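Long-range contacts in proteasome protein (PDB 2P90), which is of unknown function but belongs to the PAC2 family, whose members include proteasome assembly chaperones, and forms a three-subunit assembly: residues B[14-19]-B[93-98]; B[36-41]-B[140-145]; B[114-119]-B[177-182]; B[150-155]-B[198-203]; B[213-218]-B[229-234]. All coordinates share one frame; numbering follows the deposited sequence.

Contact 1: residues B[14-19]-B[93-98]; sequences PSPEVS and LHVVRD
Arg97 and Ser19 make the polar part of this contact. The guanidinium of Arg97 meets the backbone oxygen of Ser19 end-on, with both terminal nitrogens on one atom. Arg97 NH1 donates to Ser19 O at 2.9 Å, with an N-H...O angle of 157°. The second bond, Arg97 NH2 to Ser19 O, is 3.1 Å long and more bent. Ser19 O lies in the guanidinium plane, while both donors are tilted from the plane of its carbonyl. The extended chain of Arg97 from CG to NE carries the group across to the loop. NH2 also makes a weak hydrogen bond to Asn101 O.

Segment 14-19 is loop between strands 9-11 and 27-33. It runs past strand 92-97, an inner strand of the mixed sheet, which pairs with 54-61 and 103-108.

The apolar part centres on Val95, whose side chain points at the loop. Its two methyls divide the work. Val95 CG1 touches Pro16 CB at 4.0 Å, and Val95 CG2 meets Val18 CG1 at 3.9 Å. Val18 CG2 comes as near to Val95 CB, and the two side chains lie alongside each other, running opposite ways. Val18 also rests on Ile58 and Leu105 of the flanking strands.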
# COMPACT_ATOMS: atom_id res chain seq x y z
N PRO B 14 -3.67 20.27 -29.12
CA PRO B 14 -3.89 21.71 -28.88
C PRO B 14 -4.90 21.91 -27.75
O PRO B 14 -5.83 21.12 -27.60
CB PRO B 14 -4.44 22.24 -30.23
CG PRO B 14 -4.51 21.05 -31.16
CD PRO B 14 -4.44 19.81 -30.31
N SER B 15 -4.70 22.95 -26.96
CA SER B 15 -5.51 23.10 -25.77
C SER B 15 -6.98 23.40 -26.12
O SER B 15 -7.25 24.07 -27.12
CB SER B 15 -4.91 24.15 -24.83
OG SER B 15 -5.70 24.26 -23.66
N PRO B 16 -7.95 22.87 -25.35
CA PRO B 16 -9.33 23.27 -25.61
C PRO B 16 -9.62 24.69 -25.11
O PRO B 16 -9.10 25.11 -24.07
CB PRO B 16 -10.16 22.25 -24.82
CG PRO B 16 -9.16 21.18 -24.38
CD PRO B 16 -7.88 21.89 -24.24
N GLU B 17 -10.45 25.40 -25.86
CA GLU B 17 -10.81 26.78 -25.54
C GLU B 17 -12.06 26.67 -24.67
O GLU B 17 -13.14 26.36 -25.18
CB GLU B 17 -11.01 27.64 -26.83
CG GLU B 17 -11.33 29.13 -26.62
CD GLU B 17 -10.17 29.94 -25.98
OE1 GLU B 17 -9.11 30.20 -26.64
OE2 GLU B 17 -10.33 30.34 -24.80
N VAL B 18 -11.87 26.94 -23.38
CA VAL B 18 -12.86 26.72 -22.30
C VAL B 18 -13.85 27.89 -22.06
O VAL B 18 -14.54 27.90 -21.04
CB VAL B 18 -12.16 26.41 -20.94
CG1 VAL B 18 -13.18 26.26 -19.81
CG2 VAL B 18 -11.29 25.17 -21.04
N SER B 19 -13.91 28.86 -22.97
CA SER B 19 -14.87 29.96 -22.80
C SER B 19 -16.32 29.46 -23.10
O SER B 19 -16.49 28.44 -23.82
CB SER B 19 -14.47 31.19 -23.63
OG SER B 19 -14.76 31.01 -25.01
N LEU B 93 -8.22 16.35 -16.11
CA LEU B 93 -9.03 17.54 -16.01
C LEU B 93 -9.73 17.73 -17.35
O LEU B 93 -9.08 17.72 -18.42
CB LEU B 93 -8.15 18.75 -15.70
CG LEU B 93 -8.86 20.09 -15.50
CD1 LEU B 93 -9.83 19.99 -14.34
CD2 LEU B 93 -7.84 21.19 -15.23
N HIS B 94 -11.05 17.86 -17.29
CA HIS B 94 -11.88 18.01 -18.51
C HIS B 94 -12.66 19.29 -18.48
O HIS B 94 -13.03 19.77 -17.39
CB HIS B 94 -12.90 16.89 -18.66
CG HIS B 94 -12.29 15.54 -18.79
ND1 HIS B 94 -11.99 14.75 -17.70
CD2 HIS B 94 -11.92 14.83 -19.88
CE1 HIS B 94 -11.46 13.62 -18.11
NE2 HIS B 94 -11.40 13.64 -19.43
N VAL B 95 -12.90 19.83 -19.69
CA VAL B 95 -13.96 20.83 -19.87
C VAL B 95 -15.21 20.06 -20.29
O VAL B 95 -15.19 19.28 -21.24
CB VAL B 95 -13.59 22.00 -20.86
CG1 VAL B 95 -13.06 21.53 -22.20
CG2 VAL B 95 -14.83 22.97 -21.04
N VAL B 96 -16.29 20.24 -19.53
CA VAL B 96 -17.56 19.56 -19.83
C VAL B 96 -18.65 20.62 -20.11
O VAL B 96 -18.68 21.67 -19.47
CB VAL B 96 -18.00 18.58 -18.67
CG1 VAL B 96 -19.23 17.73 -19.08
CG2 VAL B 96 -16.82 17.66 -18.20
N ARG B 97 -19.53 20.36 -21.06
CA ARG B 97 -20.62 21.31 -21.31
C ARG B 97 -22.00 20.73 -21.01
O ARG B 97 -22.34 19.63 -21.49
CB ARG B 97 -20.51 21.88 -22.74
CG ARG B 97 -19.37 22.90 -22.84
CD ARG B 97 -18.94 23.15 -24.26
NE ARG B 97 -17.64 23.83 -24.33
CZ ARG B 97 -17.43 25.14 -24.14
NH1 ARG B 97 -16.21 25.63 -24.26
NH2 ARG B 97 -18.43 25.97 -23.83
N ASP B 98 -22.76 21.44 -20.19
CA ASP B 98 -24.14 21.02 -19.84
C ASP B 98 -25.12 21.11 -21.03
O ASP B 98 -24.71 21.42 -22.16
CB ASP B 98 -24.67 21.79 -18.62
CG ASP B 98 -25.01 23.27 -18.92
OD1 ASP B 98 -24.99 23.72 -20.11
OD2 ASP B 98 -25.30 23.99 -17.93

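Contact 2: residues B[36-41]-B[140-145]; sequences ADAGHA and AAPMTV
A single beta bridge joins Asp37, in the loop leading into helix 41-52, to Ala140, near the end of strand 134-143. Two backbone hydrogen bonds hold it. Ala140 N donates to Ala36 O at 3.0 Å, and Ala38 N donates to Ala140 O at 3.2 Å. In both bonds the donor stands above the plane of the accepting carbonyl. Ala140 therefore uses both its N-H and its C=O on the loop.

Small side chains let the backbones come close. Ala38 and Ala140 have their CA atoms 5.0 Å apart. The methyl of Ala140 points at the loop, with Ala140 CB 3.2 Å from Ala38 O. Ala41 CB meets Ala140 CB at 4.0 Å. The methyl of Ala38 points back at the strand, where it sits over the peptide link between Ala141 and Pro142. Ala38 CB is 3.6 Å from Pro142 N and also touches the ring carbon CD. Ala36 CB lies against the backbone N and O of Ala140.

The CB of Asp37 points away from the strand, and its OD2 accepts from Gly34 N. His40 is the N-cap residue of helix 41-52. On one side of the contact, Ala38 and Ala140 pack on Val201 and Val199 of strand 194-202. Ala41, in the first turn of helix 41-52, rests on Ala213 and Thr214 of helix 211-225.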
# COMPACT_ATOMS: atom_id res chain seq x y z
N ALA B 36 -13.96 7.98 -0.51
CA ALA B 36 -15.33 7.93 0.03
C ALA B 36 -16.28 7.49 -1.08
O ALA B 36 -16.88 8.31 -1.81
CB ALA B 36 -15.73 9.28 0.60
N ASP B 37 -16.42 6.18 -1.22
CA ASP B 37 -17.11 5.62 -2.40
C ASP B 37 -18.39 4.82 -2.11
O ASP B 37 -18.76 3.94 -2.92
CB ASP B 37 -16.14 4.78 -3.22
CG ASP B 37 -14.91 5.58 -3.68
OD1 ASP B 37 -15.06 6.62 -4.41
OD2 ASP B 37 -13.79 5.17 -3.30
N ALA B 38 -19.05 5.12 -0.98
CA ALA B 38 -20.32 4.46 -0.62
C ALA B 38 -21.34 4.54 -1.77
O ALA B 38 -21.55 5.61 -2.34
CB ALA B 38 -20.90 5.06 0.65
N GLY B 39 -21.90 3.40 -2.15
CA GLY B 39 -22.86 3.33 -3.25
C GLY B 39 -22.25 3.63 -4.61
O GLY B 39 -22.99 3.76 -5.63
N HIS B 40 -20.90 3.76 -4.64
CA HIS B 40 -20.13 4.00 -5.87
C HIS B 40 -20.47 5.35 -6.45
O HIS B 40 -20.35 5.55 -7.66
CB HIS B 40 -20.43 2.94 -6.93
CG HIS B 40 -20.16 1.55 -6.47
ND1 HIS B 40 -19.16 0.79 -7.02
CD2 HIS B 40 -20.74 0.80 -5.51
CE1 HIS B 40 -19.12 -0.39 -6.40
NE2 HIS B 40 -20.07 -0.40 -5.48
N ALA B 41 -20.89 6.27 -5.58
CA ALA B 41 -21.58 7.47 -6.02
C ALA B 41 -20.68 8.57 -6.58
O ALA B 41 -21.13 9.41 -7.39
CB ALA B 41 -22.50 7.99 -4.92
N ALA B 140 -18.88 10.24 -0.78
CA ALA B 140 -20.06 9.43 -0.43
C ALA B 140 -19.71 8.62 0.81
O ALA B 140 -18.76 7.80 0.82
CB ALA B 140 -20.47 8.54 -1.57
N ALA B 141 -20.48 8.87 1.88
CA ALA B 141 -20.21 8.19 3.17
C ALA B 141 -21.30 7.23 3.53
O ALA B 141 -22.46 7.54 3.35
CB ALA B 141 -20.01 9.23 4.33
N PRO B 142 -20.91 6.06 4.08
CA PRO B 142 -21.94 5.15 4.57
C PRO B 142 -22.50 5.73 5.85
O PRO B 142 -21.71 6.12 6.73
CB PRO B 142 -21.19 3.84 4.85
CG PRO B 142 -19.73 4.25 5.03
CD PRO B 142 -19.54 5.57 4.34
N MET B 143 -23.82 5.83 5.97
CA MET B 143 -24.43 6.42 7.17
C MET B 143 -25.59 5.58 7.71
O MET B 143 -26.13 4.68 7.04
CB MET B 143 -24.90 7.87 6.94
CG MET B 143 -23.80 8.89 6.61
SD MET B 143 -22.47 9.17 7.85
CE MET B 143 -21.89 10.75 7.25
N THR B 144 -25.99 5.93 8.93
CA THR B 144 -27.12 5.29 9.59
C THR B 144 -28.37 6.06 9.18
O THR B 144 -28.91 6.86 9.94
CB THR B 144 -26.95 5.27 11.13
OG1 THR B 144 -26.63 6.58 11.58
CG2 THR B 144 -25.83 4.33 11.55
N VAL B 145 -28.76 5.82 7.92
CA VAL B 145 -29.92 6.42 7.28
C VAL B 145 -30.56 5.28 6.52
O VAL B 145 -29.86 4.32 6.12
CB VAL B 145 -29.54 7.60 6.31
CG1 VAL B 145 -28.93 8.78 7.07
CG2 VAL B 145 -28.64 7.15 5.14

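Contact 3: residues B[114-119]-B[177-182]; sequences LRWGDF and GSASLM
The indole of Trp116 leaves its helix with CG anti to the carbonyl carbon (chi1 -74°) and lies flat against the start of the facing helix. Met182 reaches back with CG anti to its backbone N (chi1 -174°), and a bend at chi3 turns its methyl toward the indole. The contact is a meeting of two helix N-termini, those of 116-129 and 179-189, with Arg115 and Ser178 at the N-cap positions.

One face of the indole takes the backbone of Ser178 and Ala179. Ser178 C and Ala179 N each stand 3.4 Å above the plane of the Trp116 ring, toward its rim. The methyl of Ala179 makes a CH-pi contact, 3.6 Å from CB to the centroid of the five-membered ring of Trp116 and 12° off the ring normal. Gly177 O lies near the plane, at the edge. The indole nitrogen is held by Pro112 O, and this bond helps fix the rotation of the ring.

The site is also a subunit interface. Tyr69 of the second subunit stacks on Trp116, and Asp64 of that subunit accepts from the backbone N of Gly117 and Asp118. Ala179 N donates to Glu111 within the chain. Phe119 CD2 lies 4.2 Å from Ala179 CB. Met182 SD sits 3.7 Å from Trp116 CB, and Met182 CE lies 3.8 Å from that same CB.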
# COMPACT_ATOMS: atom_id res chain seq x y z
N LEU B 114 0.13 8.77 -3.97
CA LEU B 114 1.40 9.42 -3.67
C LEU B 114 1.37 10.92 -3.93
O LEU B 114 0.53 11.44 -4.69
CB LEU B 114 2.52 8.77 -4.53
CG LEU B 114 2.53 7.22 -4.70
CD1 LEU B 114 3.55 6.79 -5.71
CD2 LEU B 114 2.72 6.45 -3.37
N ARG B 115 2.34 11.61 -3.30
CA ARG B 115 2.62 13.02 -3.59
C ARG B 115 1.41 13.98 -3.42
O ARG B 115 1.20 14.87 -4.29
CB ARG B 115 3.15 13.16 -5.03
CG ARG B 115 4.50 12.49 -5.32
CD ARG B 115 5.33 13.43 -6.22
NE ARG B 115 6.68 13.00 -6.15
CZ ARG B 115 7.68 13.58 -5.52
NH1 ARG B 115 7.59 14.77 -4.96
NH2 ARG B 115 8.80 12.93 -5.48
N TRP B 116 0.66 13.84 -2.33
CA TRP B 116 -0.48 14.72 -2.08
C TRP B 116 -0.13 16.25 -2.08
O TRP B 116 -0.91 17.04 -2.57
CB TRP B 116 -1.20 14.33 -0.80
CG TRP B 116 -2.05 13.07 -0.91
CD1 TRP B 116 -2.16 12.19 -2.00
CD2 TRP B 116 -2.87 12.53 0.11
NE1 TRP B 116 -3.02 11.15 -1.69
CE2 TRP B 116 -3.46 11.33 -0.40
CE3 TRP B 116 -3.16 12.91 1.42
CZ2 TRP B 116 -4.33 10.55 0.36
CZ3 TRP B 116 -4.02 12.11 2.19
CH2 TRP B 116 -4.59 10.95 1.65
N GLY B 117 1.07 16.61 -1.57
CA GLY B 117 1.60 17.96 -1.62
C GLY B 117 1.79 18.50 -3.03
O GLY B 117 1.21 19.51 -3.37
N ASP B 118 2.60 17.83 -3.85
CA ASP B 118 2.75 18.24 -5.25
C ASP B 118 1.43 18.20 -6.01
O ASP B 118 1.18 19.06 -6.84
CB ASP B 118 3.79 17.39 -5.98
CG ASP B 118 5.21 17.49 -5.35
OD1 ASP B 118 5.52 18.48 -4.67
OD2 ASP B 118 6.01 16.55 -5.54
N PHE B 119 0.59 17.22 -5.71
CA PHE B 119 -0.70 17.06 -6.38
C PHE B 119 -1.68 18.20 -6.08
O PHE B 119 -2.28 18.77 -6.99
CB PHE B 119 -1.35 15.71 -6.03
CG PHE B 119 -2.71 15.54 -6.62
CD1 PHE B 119 -2.86 15.32 -8.00
CD2 PHE B 119 -3.86 15.59 -5.81
CE1 PHE B 119 -4.14 15.19 -8.56
CE2 PHE B 119 -5.13 15.48 -6.36
CZ PHE B 119 -5.28 15.27 -7.73
N GLY B 177 -7.47 11.35 6.41
CA GLY B 177 -7.15 12.30 5.38
C GLY B 177 -7.33 11.77 3.97
O GLY B 177 -7.32 10.55 3.73
N SER B 178 -7.52 12.71 3.05
CA SER B 178 -7.55 12.38 1.65
C SER B 178 -6.90 13.47 0.82
O SER B 178 -6.59 14.55 1.31
CB SER B 178 -8.98 12.11 1.19
OG SER B 178 -9.66 13.30 0.92
N ALA B 179 -6.62 13.15 -0.44
CA ALA B 179 -6.00 14.08 -1.33
C ALA B 179 -6.92 15.26 -1.57
O ALA B 179 -6.45 16.40 -1.64
CB ALA B 179 -5.67 13.40 -2.66
N SER B 180 -8.22 15.00 -1.69
CA SER B 180 -9.16 16.11 -1.87
C SER B 180 -9.30 17.03 -0.63
O SER B 180 -9.46 18.24 -0.81
CB SER B 180 -10.52 15.60 -2.32
OG SER B 180 -11.06 14.75 -1.34
N LEU B 181 -9.26 16.47 0.59
CA LEU B 181 -9.29 17.27 1.82
C LEU B 181 -8.05 18.16 1.94
O LEU B 181 -8.16 19.35 2.27
CB LEU B 181 -9.44 16.38 3.06
CG LEU B 181 -10.86 15.79 3.22
CD1 LEU B 181 -10.86 14.61 4.14
CD2 LEU B 181 -11.85 16.86 3.73
N MET B 182 -6.88 17.61 1.60
CA MET B 182 -5.65 18.41 1.53
C MET B 182 -5.84 19.55 0.53
O MET B 182 -5.42 20.68 0.77
CB MET B 182 -4.42 17.54 1.14
CG MET B 182 -3.09 18.34 1.21
SD MET B 182 -1.48 17.54 0.93
CE MET B 182 -1.40 16.50 2.36

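Contact 4: residues B[150-155]-B[198-203]; sequences PTVVTA and TVHVPH
An antiparallel strand pair at the edge of the mixed sheet forms this contact. Thr154 and Thr198 are a hydrogen-bonded pair. Thr154 N donates to Thr198 O at 2.8 Å, and Thr198 N returns a bond to Thr154 O at 3.0 Å. Val153 and Val199 form the non-hydrogen-bonded pair, with Val153 CG2 3.7 Å from Val199 CB. On the other side of the valine pair, His200 N donates to Val152 O at 2.8 Å, nearly in line with the carbonyl.

Strand 153-157 is the outermost strand on this side of the sheet within the chain, and 194-202 lies between it and 134-143. The valines face helix 211-225, where Val153 touches Lys216 and Val199 touches Ala213 and Leu217. The threonines are on the other face.

His200 reaches across to Thr154. His200 NE2 and Thr154 OG1 are hydrogen-bonded at 3.0 Å, with the hydroxyl in the imidazole plane at the ring edge. Thr154 OG1 sits between its backbone N and carbonyl carbon (chi1 52°), which sets it toward the histidine. Val152 CG1 comes over one face of the ring.

Beyond His200 N the backbones part, and water fills in. One water donates to His200 O and bonds to Thr151 OG1. A second water accepts from Val152 N at 2.9 Å and donates to the same His200 O.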
# COMPACT_ATOMS: atom_id res chain seq x y z
N PRO B 150 -35.50 10.27 1.73
CA PRO B 150 -34.67 10.99 0.73
C PRO B 150 -33.18 10.98 1.10
O PRO B 150 -32.83 10.95 2.29
CB PRO B 150 -35.22 12.42 0.75
CG PRO B 150 -36.62 12.32 1.35
CD PRO B 150 -36.63 11.09 2.24
N THR B 151 -32.32 10.98 0.06
CA THR B 151 -30.86 11.05 0.23
C THR B 151 -30.36 12.46 0.61
O THR B 151 -30.58 13.44 -0.11
CB THR B 151 -30.10 10.50 -1.00
OG1 THR B 151 -30.41 9.11 -1.16
CG2 THR B 151 -28.60 10.61 -0.82
N VAL B 152 -29.69 12.53 1.74
CA VAL B 152 -29.18 13.79 2.23
C VAL B 152 -27.72 14.06 1.78
O VAL B 152 -26.93 13.13 1.58
CB VAL B 152 -29.27 13.82 3.76
CG1 VAL B 152 -28.39 14.92 4.34
CG2 VAL B 152 -30.74 13.98 4.17
N VAL B 153 -27.41 15.34 1.60
CA VAL B 153 -26.08 15.83 1.34
C VAL B 153 -25.71 16.90 2.38
O VAL B 153 -26.45 17.85 2.62
CB VAL B 153 -25.96 16.41 -0.10
CG1 VAL B 153 -24.72 17.32 -0.26
CG2 VAL B 153 -25.87 15.30 -1.09
N THR B 154 -24.56 16.72 3.02
CA THR B 154 -24.04 17.75 3.92
C THR B 154 -22.84 18.47 3.27
O THR B 154 -22.21 17.92 2.38
CB THR B 154 -23.68 17.19 5.31
OG1 THR B 154 -22.84 16.07 5.15
CG2 THR B 154 -24.93 16.74 6.04
N ALA B 155 -22.56 19.69 3.70
CA ALA B 155 -21.50 20.48 3.09
C ALA B 155 -20.55 21.09 4.11
O ALA B 155 -20.95 21.33 5.28
CB ALA B 155 -22.08 21.56 2.15
N THR B 198 -20.82 15.82 0.81
CA THR B 198 -20.96 14.43 1.12
C THR B 198 -22.43 14.00 1.04
O THR B 198 -23.31 14.59 1.68
CB THR B 198 -20.42 14.18 2.55
OG1 THR B 198 -19.13 14.79 2.66
CG2 THR B 198 -20.34 12.69 2.86
N VAL B 199 -22.69 12.95 0.28
CA VAL B 199 -24.01 12.37 0.22
C VAL B 199 -24.00 11.21 1.22
O VAL B 199 -22.96 10.55 1.40
CB VAL B 199 -24.32 11.93 -1.25
CG1 VAL B 199 -23.39 10.78 -1.71
CG2 VAL B 199 -25.77 11.55 -1.43
N HIS B 200 -25.12 10.98 1.90
CA HIS B 200 -25.23 9.97 2.95
C HIS B 200 -25.91 8.75 2.40
O HIS B 200 -27.01 8.86 1.87
CB HIS B 200 -26.05 10.50 4.12
CG HIS B 200 -25.39 11.64 4.83
ND1 HIS B 200 -25.57 11.88 6.18
CD2 HIS B 200 -24.53 12.59 4.39
CE1 HIS B 200 -24.87 12.95 6.53
NE2 HIS B 200 -24.22 13.39 5.46
N VAL B 201 -25.26 7.59 2.49
CA VAL B 201 -25.76 6.40 1.85
C VAL B 201 -26.04 5.39 2.95
O VAL B 201 -25.22 5.26 3.85
CB VAL B 201 -24.69 5.86 0.85
CG1 VAL B 201 -25.13 4.54 0.18
CG2 VAL B 201 -24.29 6.95 -0.19
N PRO B 202 -27.22 4.70 2.91
CA PRO B 202 -27.50 3.67 3.92
C PRO B 202 -26.31 2.75 4.02
O PRO B 202 -25.84 2.27 3.00
CB PRO B 202 -28.72 2.93 3.34
CG PRO B 202 -29.38 3.92 2.50
CD PRO B 202 -28.34 4.84 1.96
N HIS B 203 -25.79 2.53 5.22
CA HIS B 203 -24.56 1.76 5.37
C HIS B 203 -24.72 0.35 4.83
O HIS B 203 -23.76 -0.21 4.30
CB HIS B 203 -24.09 1.73 6.84
CG HIS B 203 -25.01 0.98 7.75
ND1 HIS B 203 -26.24 1.48 8.13
CD2 HIS B 203 -24.91 -0.25 8.31
CE1 HIS B 203 -26.85 0.59 8.91
NE2 HIS B 203 -26.06 -0.47 9.02
O HOH W 1 -29.15 7.82 1.04
O HOH W 2 -29.48 10.21 3.41

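Contact 5: residues B[213-218]-B[229-234]; sequences ATLKLL and LPLLAL
Segment 213-218 is helical, and 229-234 comes alongside as a loop that turns into helix 232-250, with Leu215 and Leu234 CA atoms 6.2 Å apart. No hydrogen bond joins the two segments. Leucine side chains do most of the work.

Leu218 and Leu234 stand roughly perpendicular and meet through their CD1 methyls at 3.5 Å. Leu218 CD1 also reaches Leu231 CD2 at 3.7 Å, and the same Leu231 methyl is as close to Leu218 CB. Leu231 CD2 thus sits against both the root and the end of Leu218.

These residues belong to the turn region joining two successive helices, 211-225 and 232-250. Helix 211-225 lies on the sheet through Ala213 and Leu217, which rest on Val199, and turns a different side to the leucines of 229-234.

Leu215 has CG anti to its backbone N (chi1 -169°), which swings its CD1 toward segment 229-234. Leu215 CD1 lies 3.8 Å from Leu231 CB and 4.1 Å from Leu234 CB. Further toward the N-terminus of the segment, Thr214 offers its methyl. Thr214 CG2 is 3.8 Å from Leu234 CD2, while Leu234 CD1 touches both Leu218 and Thr214. Thr214 also packs on Ser44 and Ser45 of helix 41-52, and Leu218 on His48 there. At the other end, Leu229 CD1 meets the backbone oxygen of Leu218 at 3.8 Å.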
# COMPACT_ATOMS: atom_id res chain seq x y z
N ALA B 213 -27.93 8.31 -4.63
CA ALA B 213 -26.85 9.15 -4.09
C ALA B 213 -26.08 9.87 -5.21
O ALA B 213 -25.77 11.04 -5.08
CB ALA B 213 -25.95 8.32 -3.24
N THR B 214 -25.81 9.17 -6.30
CA THR B 214 -25.23 9.79 -7.49
C THR B 214 -26.10 10.97 -7.90
O THR B 214 -25.63 12.10 -7.97
CB THR B 214 -25.12 8.78 -8.63
OG1 THR B 214 -24.47 7.60 -8.13
CG2 THR B 214 -24.35 9.35 -9.86
N LEU B 215 -27.39 10.68 -8.11
CA LEU B 215 -28.43 11.68 -8.42
C LEU B 215 -28.39 12.88 -7.49
O LEU B 215 -28.32 14.03 -7.93
CB LEU B 215 -29.83 11.02 -8.38
CG LEU B 215 -31.05 11.79 -8.91
CD1 LEU B 215 -30.91 12.27 -10.38
CD2 LEU B 215 -32.29 10.94 -8.79
N LYS B 216 -28.41 12.60 -6.19
CA LYS B 216 -28.31 13.65 -5.20
C LYS B 216 -27.04 14.50 -5.36
O LYS B 216 -27.14 15.73 -5.36
CB LYS B 216 -28.43 13.07 -3.78
CG LYS B 216 -28.73 14.12 -2.71
CD LYS B 216 -29.96 14.96 -3.08
CE LYS B 216 -29.82 16.41 -2.61
NZ LYS B 216 -30.28 16.60 -1.20
N LEU B 217 -25.87 13.86 -5.50
CA LEU B 217 -24.63 14.63 -5.71
C LEU B 217 -24.73 15.50 -6.97
O LEU B 217 -24.37 16.66 -6.95
CB LEU B 217 -23.37 13.74 -5.80
CG LEU B 217 -22.76 13.13 -4.54
CD1 LEU B 217 -21.69 12.11 -4.96
CD2 LEU B 217 -22.18 14.18 -3.58
N LEU B 218 -25.26 14.93 -8.05
CA LEU B 218 -25.34 15.65 -9.29
C LEU B 218 -26.31 16.85 -9.22
O LEU B 218 -25.99 17.95 -9.69
CB LEU B 218 -25.67 14.69 -10.45
CG LEU B 218 -24.55 13.73 -10.89
CD1 LEU B 218 -24.98 12.93 -12.10
CD2 LEU B 218 -23.26 14.51 -11.20
N LEU B 229 -28.26 19.53 -16.16
CA LEU B 229 -27.71 18.18 -16.35
C LEU B 229 -28.72 17.09 -16.75
O LEU B 229 -29.76 16.97 -16.14
CB LEU B 229 -26.91 17.76 -15.10
CG LEU B 229 -25.76 18.70 -14.70
CD1 LEU B 229 -25.10 18.26 -13.39
CD2 LEU B 229 -24.72 18.85 -15.81
N PRO B 230 -28.39 16.26 -17.75
CA PRO B 230 -29.36 15.21 -18.06
C PRO B 230 -29.32 14.11 -16.98
O PRO B 230 -28.35 13.36 -16.88
CB PRO B 230 -28.88 14.68 -19.42
CG PRO B 230 -27.43 15.02 -19.50
CD PRO B 230 -27.16 16.15 -18.56
N LEU B 231 -30.37 14.03 -16.17
CA LEU B 231 -30.35 13.17 -15.00
C LEU B 231 -31.27 11.95 -15.05
O LEU B 231 -31.26 11.12 -14.14
CB LEU B 231 -30.68 14.03 -13.76
CG LEU B 231 -29.61 15.04 -13.28
CD1 LEU B 231 -30.08 15.79 -12.07
CD2 LEU B 231 -28.31 14.36 -12.97
N LEU B 232 -32.06 11.83 -16.12
CA LEU B 232 -33.24 10.93 -16.13
C LEU B 232 -32.96 9.41 -16.07
O LEU B 232 -33.78 8.67 -15.53
CB LEU B 232 -34.20 11.26 -17.29
CG LEU B 232 -34.61 12.72 -17.60
CD1 LEU B 232 -35.25 12.82 -19.01
CD2 LEU B 232 -35.50 13.35 -16.52
N ALA B 233 -31.84 8.96 -16.63
CA ALA B 233 -31.44 7.55 -16.55
C ALA B 233 -31.06 7.13 -15.11
O ALA B 233 -31.18 5.95 -14.75
CB ALA B 233 -30.32 7.24 -17.53
N LEU B 234 -30.62 8.11 -14.32
CA LEU B 234 -30.28 7.89 -12.92
C LEU B 234 -31.52 7.77 -12.03
O LEU B 234 -31.48 7.12 -10.97
CB LEU B 234 -29.42 9.04 -12.39
CG LEU B 234 -27.92 9.09 -12.65
CD1 LEU B 234 -27.44 10.41 -12.13
CD2 LEU B 234 -27.20 7.92 -11.96

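Contacts 2 and 4 are closest, with centres about 7 Å apart. They share neighbouring strands 134-143 and 194-202, and Met143 N lies 2.6 Å from Val201 O, a probable hydrogen bond. Contact 5 touches both. Its helix 211-225 meets Ala41 of contact 2 and Val153 and Val199 of contact 4. At its other end, contact 5 touches contact 1, where Leu229 CD2 is 4.1 Å from Asp98 CB. The centre of contact 1 is about 30 Å from those of contacts 2 and 4. Contact 3 touches none of the others. Its nearest atoms are about 7 Å from contact 2, and it packs against a second subunit.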